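Local structure of aminoglycoside N(6')acetyltransferase (Legionella pneumophila subsp. pneumophila, 3F5B) at residues A[13-18]-A[113-118]; A[74-79]-A[99-104]; A[150-155]-A[164-169]. The protein probably transfers an acyl group, most likely acetyl, to an amino group of aminoglycosides, as a member of the GNAT acetyltransferase family. All blocks are in the same frame, centred on the assembly; numbering follows the deposited sequence.

Contact 1: A[13-18]-A[113-118]; sequences FRFCFK and VQMIHE. With PO4 (phosphate ion), chain B; ACT (acetate ion), chain C.
Glu-118 OE2 is gripped from opposite faces of its carboxylate plane: Arg-14 N donates to it at 2.8 Å on the syn side, and Gln-114 NE2 reaches it at 2.9 Å in an almost straight bond from well above that plane. Glu-118 OE1 spends its syn lone pair on Phe-15 N, 2.9 Å away. The three N-H groups fix the rotation of the buried carboxylate, satisfy both oxygens and would probably stabilise its negative charge. The Phe-13 ring lies nearly parallel to this carboxylate, with Glu-118 CG over its face in a CH-pi contact 3.9 Å from the centroid. Deeper in, Phe-15 CE2 packs on Met-115 CB, and Phe-17 CE1, at the ring edge, lies 3.6 Å from Met-115 CG. With CG anti to the backbone N (chi1 -176°) and an extended chain, Arg-14 leads its guanidinium away from helix 109-123; NE forms a salt bridge with Asp-71, while NH1 and NH2 donate, at the edge and in plane, to a phosphate and an acetate probably from the crystallisation liquor. A water links Arg-14 NH1 to Gln-114 OE1. In this GNAT fold, the arrangement ties edge strand 15-19 to helix 109-123, which packs across the sheet.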
# COMPACT_ATOMS: atom_id res chain seq x y z
N PHE A 13 1.99 -18.64 0.67
CA PHE A 13 2.11 -17.35 -0.01
C PHE A 13 2.98 -17.39 -1.26
O PHE A 13 4.05 -17.98 -1.25
CB PHE A 13 2.65 -16.28 0.94
CG PHE A 13 1.71 -15.89 2.06
CD1 PHE A 13 0.51 -16.58 2.28
CD2 PHE A 13 2.05 -14.87 2.91
CE1 PHE A 13 -0.32 -16.23 3.33
CE2 PHE A 13 1.23 -14.51 3.96
CZ PHE A 13 0.05 -15.18 4.19
N ARG A 14 2.54 -16.71 -2.31
CA ARG A 14 3.29 -16.61 -3.55
C ARG A 14 4.39 -15.52 -3.50
O ARG A 14 5.46 -15.70 -4.07
CB ARG A 14 2.31 -16.29 -4.70
CG ARG A 14 2.98 -16.27 -6.09
CD ARG A 14 2.04 -15.63 -7.13
NE ARG A 14 2.73 -15.41 -8.41
CZ ARG A 14 2.10 -15.37 -9.58
NH1 ARG A 14 0.78 -15.57 -9.64
NH2 ARG A 14 2.79 -15.19 -10.71
N PHE A 15 4.10 -14.41 -2.86
CA PHE A 15 4.95 -13.23 -2.91
C PHE A 15 5.82 -13.02 -1.66
O PHE A 15 5.52 -13.53 -0.57
CB PHE A 15 4.09 -11.97 -3.09
CG PHE A 15 3.16 -12.05 -4.27
CD1 PHE A 15 3.66 -12.28 -5.55
CD2 PHE A 15 1.79 -11.87 -4.10
CE1 PHE A 15 2.80 -12.31 -6.65
CE2 PHE A 15 0.92 -11.94 -5.18
CZ PHE A 15 1.42 -12.16 -6.45
N CYS A 16 6.90 -12.26 -1.87
CA CYS A 16 7.88 -11.94 -0.85
C CYS A 16 7.94 -10.43 -0.74
O CYS A 16 7.82 -9.74 -1.75
CB CYS A 16 9.25 -12.46 -1.30
SG CYS A 16 10.56 -12.16 -0.12
N PHE A 17 8.09 -9.91 0.47
CA PHE A 17 8.12 -8.45 0.68
C PHE A 17 9.34 -8.09 1.54
O PHE A 17 9.66 -8.79 2.51
CB PHE A 17 6.82 -7.96 1.38
CG PHE A 17 5.56 -8.41 0.68
CD1 PHE A 17 5.00 -7.64 -0.33
CD2 PHE A 17 4.93 -9.62 1.04
CE1 PHE A 17 3.79 -8.06 -1.00
CE2 PHE A 17 3.75 -10.07 0.37
CZ PHE A 17 3.19 -9.30 -0.66
N LYS A 18 10.01 -7.01 1.17
CA LYS A 18 11.15 -6.52 1.94
C LYS A 18 11.19 -5.02 1.95
O LYS A 18 10.76 -4.39 1.01
CB LYS A 18 12.52 -7.07 1.47
CG LYS A 18 12.61 -7.82 0.16
CD LYS A 18 12.35 -9.35 0.35
CE LYS A 18 13.64 -10.26 0.56
NZ LYS A 18 13.91 -10.73 2.01
N VAL A 113 -5.35 -8.32 -5.16
CA VAL A 113 -5.99 -8.68 -3.92
C VAL A 113 -5.10 -9.67 -3.17
O VAL A 113 -4.87 -9.55 -1.96
CB VAL A 113 -7.43 -9.24 -4.15
CG1 VAL A 113 -8.00 -9.82 -2.85
CG2 VAL A 113 -8.36 -8.12 -4.68
N GLN A 114 -4.57 -10.65 -3.89
CA GLN A 114 -3.73 -11.63 -3.25
C GLN A 114 -2.50 -10.93 -2.68
O GLN A 114 -2.07 -11.21 -1.58
CB GLN A 114 -3.31 -12.72 -4.23
CG GLN A 114 -2.45 -13.82 -3.57
CD GLN A 114 -2.07 -14.93 -4.54
OE1 GLN A 114 -2.69 -15.06 -5.60
NE2 GLN A 114 -1.06 -15.73 -4.18
N MSE A 115 -1.91 -10.03 -3.45
CA MSE A 115 -0.70 -9.34 -2.95
C MSE A 115 -1.00 -8.51 -1.70
O MSE A 115 -0.21 -8.52 -0.73
CB MSE A 115 -0.08 -8.45 -4.03
CG MSE A 115 1.34 -7.94 -3.64
SE MSE A 115 1.61 -6.14 -4.34
CE MSE A 115 0.25 -5.28 -3.30
N ILE A 116 -2.13 -7.79 -1.74
CA ILE A 116 -2.55 -7.01 -0.59
C ILE A 116 -2.68 -7.92 0.64
O ILE A 116 -2.10 -7.63 1.70
CB ILE A 116 -3.90 -6.25 -0.86
CG1 ILE A 116 -3.70 -5.10 -1.86
CG2 ILE A 116 -4.53 -5.80 0.48
CD1 ILE A 116 -4.98 -4.54 -2.47
N HIS A 117 -3.41 -9.02 0.49
CA HIS A 117 -3.61 -9.94 1.61
C HIS A 117 -2.31 -10.55 2.12
O HIS A 117 -2.07 -10.60 3.34
CB HIS A 117 -4.61 -11.04 1.30
CG HIS A 117 -6.01 -10.55 1.13
ND1 HIS A 117 -7.02 -11.36 0.67
CD2 HIS A 117 -6.57 -9.33 1.33
CE1 HIS A 117 -8.15 -10.67 0.61
NE2 HIS A 117 -7.90 -9.44 1.02
N GLU A 118 -1.47 -10.98 1.20
CA GLU A 118 -0.18 -11.55 1.63
C GLU A 118 0.73 -10.52 2.31
O GLU A 118 1.46 -10.83 3.24
CB GLU A 118 0.53 -12.20 0.45
CG GLU A 118 -0.17 -13.49 -0.04
CD GLU A 118 0.65 -14.20 -1.12
OE1 GLU A 118 1.72 -13.66 -1.44
OE2 GLU A 118 0.24 -15.27 -1.65
P PO4 B . -0.02 -16.64 -13.24
O1 PO4 B . 0.99 -16.33 -14.36
O2 PO4 B . 0.59 -17.74 -12.39
O3 PO4 B . -0.19 -15.38 -12.41
O4 PO4 B . -1.38 -17.08 -13.73
C ACT C . 2.40 -13.42 -14.04
O ACT C . 2.91 -14.48 -13.57
OXT ACT C . 2.99 -12.97 -15.07
CH3 ACT C . 1.16 -12.77 -13.46
O HOH W 1 -1.44 -16.17 -7.99

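Contact 2: A[74-79]-A[99-104]; sequences IPFAYL and LFICRL. With CHX (cyclohexane), chain D.
Tyr-78 CG lies opposite its backbone N (chi1 167°), whereas Phe-100 CG lies opposite its carbonyl carbon (-52°), which sends both rings side by side in the same direction from a hydrogen-bonded antiparallel pair. Their planes, 24° apart, are slid so that they barely overlap, and Tyr-78 CD2 meets Phe-100 CD2 at 3.6 Å. At their backbone Tyr-78 N donates to Phe-100 O at 2.9 Å and Phe-100 N to Tyr-78 O at 2.8 Å. Tyr-78 OH is hydrogen-bonded to His-66 ND1. On the other face Ala-77 CB meets Ile-101 CD1 at 3.9 Å, and Leu-79 CG rests on Leu-99 CB. Past the end of strand 94-101, Phe-76 O takes Cys-102 N at 3.0 Å and, weakly, Arg-103 N. The Arg-103 chain runs over Phe-76 CB and bends at chi3, bringing one guanidinium face against Ile-74 CG2; NH1 shares a water with Pro-75 O, and NH2 forms a salt bridge with Asp-105. C3 of a cyclohexane lies over one face of the Phe-100 ring, toward its rim, and its C2 is 3.6 Å from Phe-100 CE1. Backbone bonds set the pairing of this hairpin, while the apolar Phe-100 face suits a hydrocarbon guest in the pocket.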
# COMPACT_ATOMS: atom_id res chain seq x y z
N ILE A 74 11.39 -11.78 -9.28
CA ILE A 74 10.88 -10.64 -10.03
C ILE A 74 10.24 -9.56 -9.12
O ILE A 74 9.17 -9.77 -8.58
CB ILE A 74 9.86 -11.15 -11.12
CG1 ILE A 74 10.55 -12.12 -12.10
CG2 ILE A 74 9.12 -10.01 -11.83
CD1 ILE A 74 11.72 -11.54 -12.88
N PRO A 75 10.89 -8.38 -8.98
CA PRO A 75 10.24 -7.27 -8.27
C PRO A 75 9.13 -6.66 -9.14
O PRO A 75 9.29 -6.56 -10.35
CB PRO A 75 11.39 -6.28 -8.03
CG PRO A 75 12.31 -6.50 -9.30
CD PRO A 75 12.19 -8.00 -9.59
N PHE A 76 8.00 -6.29 -8.55
CA PHE A 76 6.86 -5.88 -9.37
C PHE A 76 5.98 -4.80 -8.74
O PHE A 76 5.13 -4.24 -9.43
CB PHE A 76 6.00 -7.10 -9.79
CG PHE A 76 5.16 -7.68 -8.66
CD1 PHE A 76 3.88 -7.22 -8.43
CD2 PHE A 76 5.67 -8.68 -7.83
CE1 PHE A 76 3.08 -7.73 -7.37
CE2 PHE A 76 4.90 -9.21 -6.77
CZ PHE A 76 3.61 -8.72 -6.53
N ALA A 77 6.14 -4.53 -7.43
CA ALA A 77 5.32 -3.51 -6.78
C ALA A 77 6.10 -2.74 -5.74
O ALA A 77 7.11 -3.23 -5.21
CB ALA A 77 4.05 -4.16 -6.11
N TYR A 78 5.58 -1.56 -5.42
CA TYR A 78 6.19 -0.66 -4.45
C TYR A 78 5.08 -0.25 -3.47
O TYR A 78 3.98 0.12 -3.89
CB TYR A 78 6.76 0.54 -5.19
CG TYR A 78 7.19 1.76 -4.37
CD1 TYR A 78 8.06 1.65 -3.30
CD2 TYR A 78 6.77 3.05 -4.75
CE1 TYR A 78 8.47 2.81 -2.56
CE2 TYR A 78 7.19 4.21 -4.04
CZ TYR A 78 8.03 4.07 -2.94
OH TYR A 78 8.44 5.18 -2.24
N LEU A 79 5.38 -0.39 -2.18
CA LEU A 79 4.40 -0.14 -1.13
C LEU A 79 5.03 0.78 -0.09
O LEU A 79 6.27 0.76 0.14
CB LEU A 79 3.88 -1.44 -0.48
CG LEU A 79 3.48 -2.62 -1.39
CD1 LEU A 79 4.72 -3.46 -1.80
CD2 LEU A 79 2.44 -3.54 -0.72
N LEU A 99 0.06 1.76 -2.24
CA LEU A 99 0.68 0.75 -3.09
C LEU A 99 0.61 1.08 -4.57
O LEU A 99 -0.34 1.74 -5.03
CB LEU A 99 0.11 -0.64 -2.79
CG LEU A 99 -1.35 -0.88 -3.13
CD1 LEU A 99 -1.43 -1.62 -4.47
CD2 LEU A 99 -2.07 -1.70 -2.05
N PHE A 100 1.61 0.57 -5.28
CA PHE A 100 1.80 0.83 -6.68
C PHE A 100 2.23 -0.46 -7.36
O PHE A 100 3.34 -0.98 -7.09
CB PHE A 100 2.88 1.92 -6.85
CG PHE A 100 2.62 3.17 -6.04
CD1 PHE A 100 1.83 4.20 -6.56
CD2 PHE A 100 3.15 3.31 -4.76
CE1 PHE A 100 1.55 5.35 -5.82
CE2 PHE A 100 2.88 4.47 -4.00
CZ PHE A 100 2.08 5.50 -4.55
N ILE A 101 1.35 -1.01 -8.20
CA ILE A 101 1.74 -2.16 -8.99
C ILE A 101 2.42 -1.61 -10.24
O ILE A 101 1.75 -1.07 -11.12
CB ILE A 101 0.53 -3.08 -9.43
CG1 ILE A 101 -0.41 -3.43 -8.28
CG2 ILE A 101 1.06 -4.35 -10.18
CD1 ILE A 101 0.23 -4.04 -7.09
N CYS A 102 3.73 -1.80 -10.33
CA CYS A 102 4.54 -1.09 -11.28
C CYS A 102 4.89 -1.86 -12.55
O CYS A 102 5.37 -1.25 -13.51
CB CYS A 102 5.83 -0.64 -10.59
SG CYS A 102 5.44 0.51 -9.22
N ARG A 103 4.66 -3.17 -12.56
CA ARG A 103 4.80 -3.98 -13.78
C ARG A 103 3.42 -4.21 -14.37
O ARG A 103 2.53 -4.69 -13.66
CB ARG A 103 5.46 -5.33 -13.48
CG ARG A 103 6.96 -5.32 -13.28
CD ARG A 103 7.48 -6.76 -13.16
NE ARG A 103 7.25 -7.56 -14.38
CZ ARG A 103 8.21 -8.00 -15.18
NH1 ARG A 103 9.47 -7.72 -14.90
NH2 ARG A 103 7.92 -8.72 -16.25
N LEU A 104 3.23 -3.88 -15.65
CA LEU A 104 1.91 -4.05 -16.28
C LEU A 104 1.41 -5.50 -16.27
O LEU A 104 0.21 -5.73 -16.22
CB LEU A 104 1.87 -3.50 -17.72
CG LEU A 104 1.88 -1.97 -17.84
CD1 LEU A 104 2.00 -1.57 -19.31
CD2 LEU A 104 0.64 -1.35 -17.22
C1 CHX D . -2.72 5.60 -5.24
C2 CHX D . -1.78 4.44 -4.93
C3 CHX D . -1.75 4.11 -3.44
C4 CHX D . -3.11 3.59 -2.96
C5 CHX D . -4.30 4.22 -3.72
C6 CHX D . -3.99 5.58 -4.36
O HOH W 2 10.73 -5.96 -12.62

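Contact 3: A[150-155]-A[164-169]; sequences FEIIGE and PHYKMK
A classic beta bulge interrupts the antiparallel pairing of strands 151-158 and 164-171, at one margin of the sheet: Ile-153 and Gly-154 both face Lys-167. Lys-167 O receives Ile-153 N at 2.7 Å and, weakly, Gly-154 N at 3.4 Å, while Lys-167 N donates to Gly-154 O at 2.8 Å. Before the bulge, Glu-151 and Lys-169 exchange two backbone bonds in regular register. On the face shared by Ile-152, Glu-155, Tyr-166 and Met-168, Ile-152 CD1 stands over the centre of the Tyr-166 ring, 3.6 Å from the centroid and 10° off the normal, a CH-pi contact. This methyl reaches there because CG1 is anti to the carbonyl carbon (chi1 -63°) and the chain then extends; Ile-152 CG2 meets Tyr-166 CD1 at 3.4 Å. Glu-155 lies alongside the same ring, with CG near CD1. Met-168, modelled as selenomethionine, brings CE to 3.9 Å from Phe-150 CB. On the face carrying Lys-167 and Lys-169, Ile-153 CG2 packs on Lys-169 CB, and Lys-167 NZ is hydrogen-bonded to Tyr-90 OH. Backbone hydrogen bonding therefore fixes the shifted register, with dispersion and CH-pi contacts between side chains filling in around it.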
# COMPACT_ATOMS: atom_id res chain seq x y z
N PHE A 150 -11.61 -4.06 1.93
CA PHE A 150 -11.65 -2.68 2.46
C PHE A 150 -13.05 -2.08 2.34
O PHE A 150 -13.73 -2.27 1.33
CB PHE A 150 -10.67 -1.76 1.73
CG PHE A 150 -9.22 -1.94 2.14
CD1 PHE A 150 -8.67 -1.15 3.15
CD2 PHE A 150 -8.41 -2.86 1.47
CE1 PHE A 150 -7.34 -1.28 3.53
CE2 PHE A 150 -7.06 -3.02 1.83
CZ PHE A 150 -6.51 -2.22 2.87
N GLU A 151 -13.47 -1.34 3.35
CA GLU A 151 -14.77 -0.68 3.31
C GLU A 151 -14.62 0.84 3.37
O GLU A 151 -13.79 1.34 4.12
CB GLU A 151 -15.65 -1.17 4.48
CG GLU A 151 -16.19 -2.58 4.25
CD GLU A 151 -17.16 -3.04 5.34
OE1 GLU A 151 -16.97 -2.67 6.53
OE2 GLU A 151 -18.11 -3.78 5.00
N ILE A 152 -15.40 1.57 2.57
CA ILE A 152 -15.38 3.04 2.57
C ILE A 152 -15.91 3.54 3.89
O ILE A 152 -17.03 3.20 4.30
CB ILE A 152 -16.18 3.62 1.39
CG1 ILE A 152 -15.56 3.21 0.05
CG2 ILE A 152 -16.29 5.16 1.48
CD1 ILE A 152 -16.53 3.39 -1.17
N ILE A 153 -15.10 4.30 4.61
CA ILE A 153 -15.61 4.82 5.88
C ILE A 153 -15.79 6.34 5.87
O ILE A 153 -16.30 6.91 6.83
CB ILE A 153 -14.75 4.38 7.10
CG1 ILE A 153 -13.29 4.79 6.92
CG2 ILE A 153 -14.87 2.85 7.33
CD1 ILE A 153 -12.52 4.94 8.24
N GLY A 154 -15.39 6.98 4.79
CA GLY A 154 -15.58 8.43 4.68
C GLY A 154 -14.98 8.97 3.42
O GLY A 154 -14.38 8.22 2.63
N GLU A 155 -15.20 10.26 3.18
CA GLU A 155 -14.54 10.94 2.06
C GLU A 155 -13.76 12.13 2.58
O GLU A 155 -14.06 12.65 3.64
CB GLU A 155 -15.56 11.46 1.05
CG GLU A 155 -16.39 10.40 0.36
CD GLU A 155 -17.40 10.98 -0.62
OE1 GLU A 155 -17.29 12.17 -1.04
OE2 GLU A 155 -18.31 10.21 -0.99
N PRO A 164 -11.75 14.82 -4.44
CA PRO A 164 -12.29 13.83 -3.51
C PRO A 164 -11.55 12.50 -3.47
O PRO A 164 -11.12 11.98 -4.53
CB PRO A 164 -13.76 13.68 -3.97
CG PRO A 164 -14.06 15.01 -4.65
CD PRO A 164 -12.77 15.27 -5.40
N HIS A 165 -11.39 11.97 -2.26
CA HIS A 165 -10.76 10.68 -1.99
C HIS A 165 -11.64 9.92 -0.99
O HIS A 165 -12.41 10.54 -0.24
CB HIS A 165 -9.36 10.83 -1.36
CG HIS A 165 -8.34 11.45 -2.25
ND1 HIS A 165 -7.18 10.79 -2.64
CD2 HIS A 165 -8.28 12.68 -2.82
CE1 HIS A 165 -6.47 11.59 -3.41
NE2 HIS A 165 -7.11 12.74 -3.52
N TYR A 166 -11.54 8.60 -0.97
CA TYR A 166 -12.21 7.80 0.04
C TYR A 166 -11.21 7.48 1.15
O TYR A 166 -10.04 7.32 0.88
CB TYR A 166 -12.64 6.46 -0.55
CG TYR A 166 -13.89 6.50 -1.43
CD1 TYR A 166 -15.05 7.13 -0.99
CD2 TYR A 166 -13.90 5.86 -2.68
CE1 TYR A 166 -16.22 7.15 -1.79
CE2 TYR A 166 -15.06 5.86 -3.50
CZ TYR A 166 -16.20 6.51 -3.04
OH TYR A 166 -17.32 6.53 -3.81
N LYS A 167 -11.70 7.37 2.38
CA LYS A 167 -10.95 6.74 3.43
C LYS A 167 -11.53 5.33 3.52
O LYS A 167 -12.76 5.18 3.62
CB LYS A 167 -11.17 7.50 4.74
CG LYS A 167 -9.92 7.63 5.57
CD LYS A 167 -10.20 8.17 6.98
CE LYS A 167 -9.00 7.92 7.88
NZ LYS A 167 -9.46 7.48 9.24
N MSE A 168 -10.68 4.31 3.42
CA MSE A 168 -11.14 2.91 3.41
C MSE A 168 -10.42 2.14 4.49
O MSE A 168 -9.26 2.44 4.78
CB MSE A 168 -10.90 2.27 2.04
CG MSE A 168 -11.55 3.05 0.90
SE MSE A 168 -11.37 2.29 -0.86
CE MSE A 168 -12.50 0.77 -0.61
N LYS A 169 -11.09 1.16 5.08
CA LYS A 169 -10.57 0.49 6.26
C LYS A 169 -10.74 -1.02 6.12
O LYS A 169 -11.78 -1.50 5.59
CB LYS A 169 -11.29 1.02 7.51
CG LYS A 169 -10.99 0.29 8.82
CD LYS A 169 -11.94 0.71 9.97
CE LYS A 169 -13.24 -0.08 9.95
NZ LYS A 169 -14.32 0.36 10.94

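Overall arrangement
All three contacts reach one mixed seven-stranded sheet. Contact 1 sets the edge strand 15-19 against helix 109-123; contact 2 pairs strands 74-84 and 94-101, inside the chain interval contact 1 spans; contact 3 follows both and includes the other outermost strand, 151-158. The centres of contacts 1 and 2 are 11 Å apart, and they share a core in which Met-115 SE lies 3.6 Å from Ala-77 CB and Phe-15 packs on Phe-76. Contact 3 is about 22 Å from contact 1 and 23 Å from contact 2, between centres, touching contact 1 through Ile-116 and Phe-150. Strand 129-132 lies between its parallel neighbour 94-101 and 164-171; contacts 2 and 3, on opposite sides of the chain's centre, do not touch.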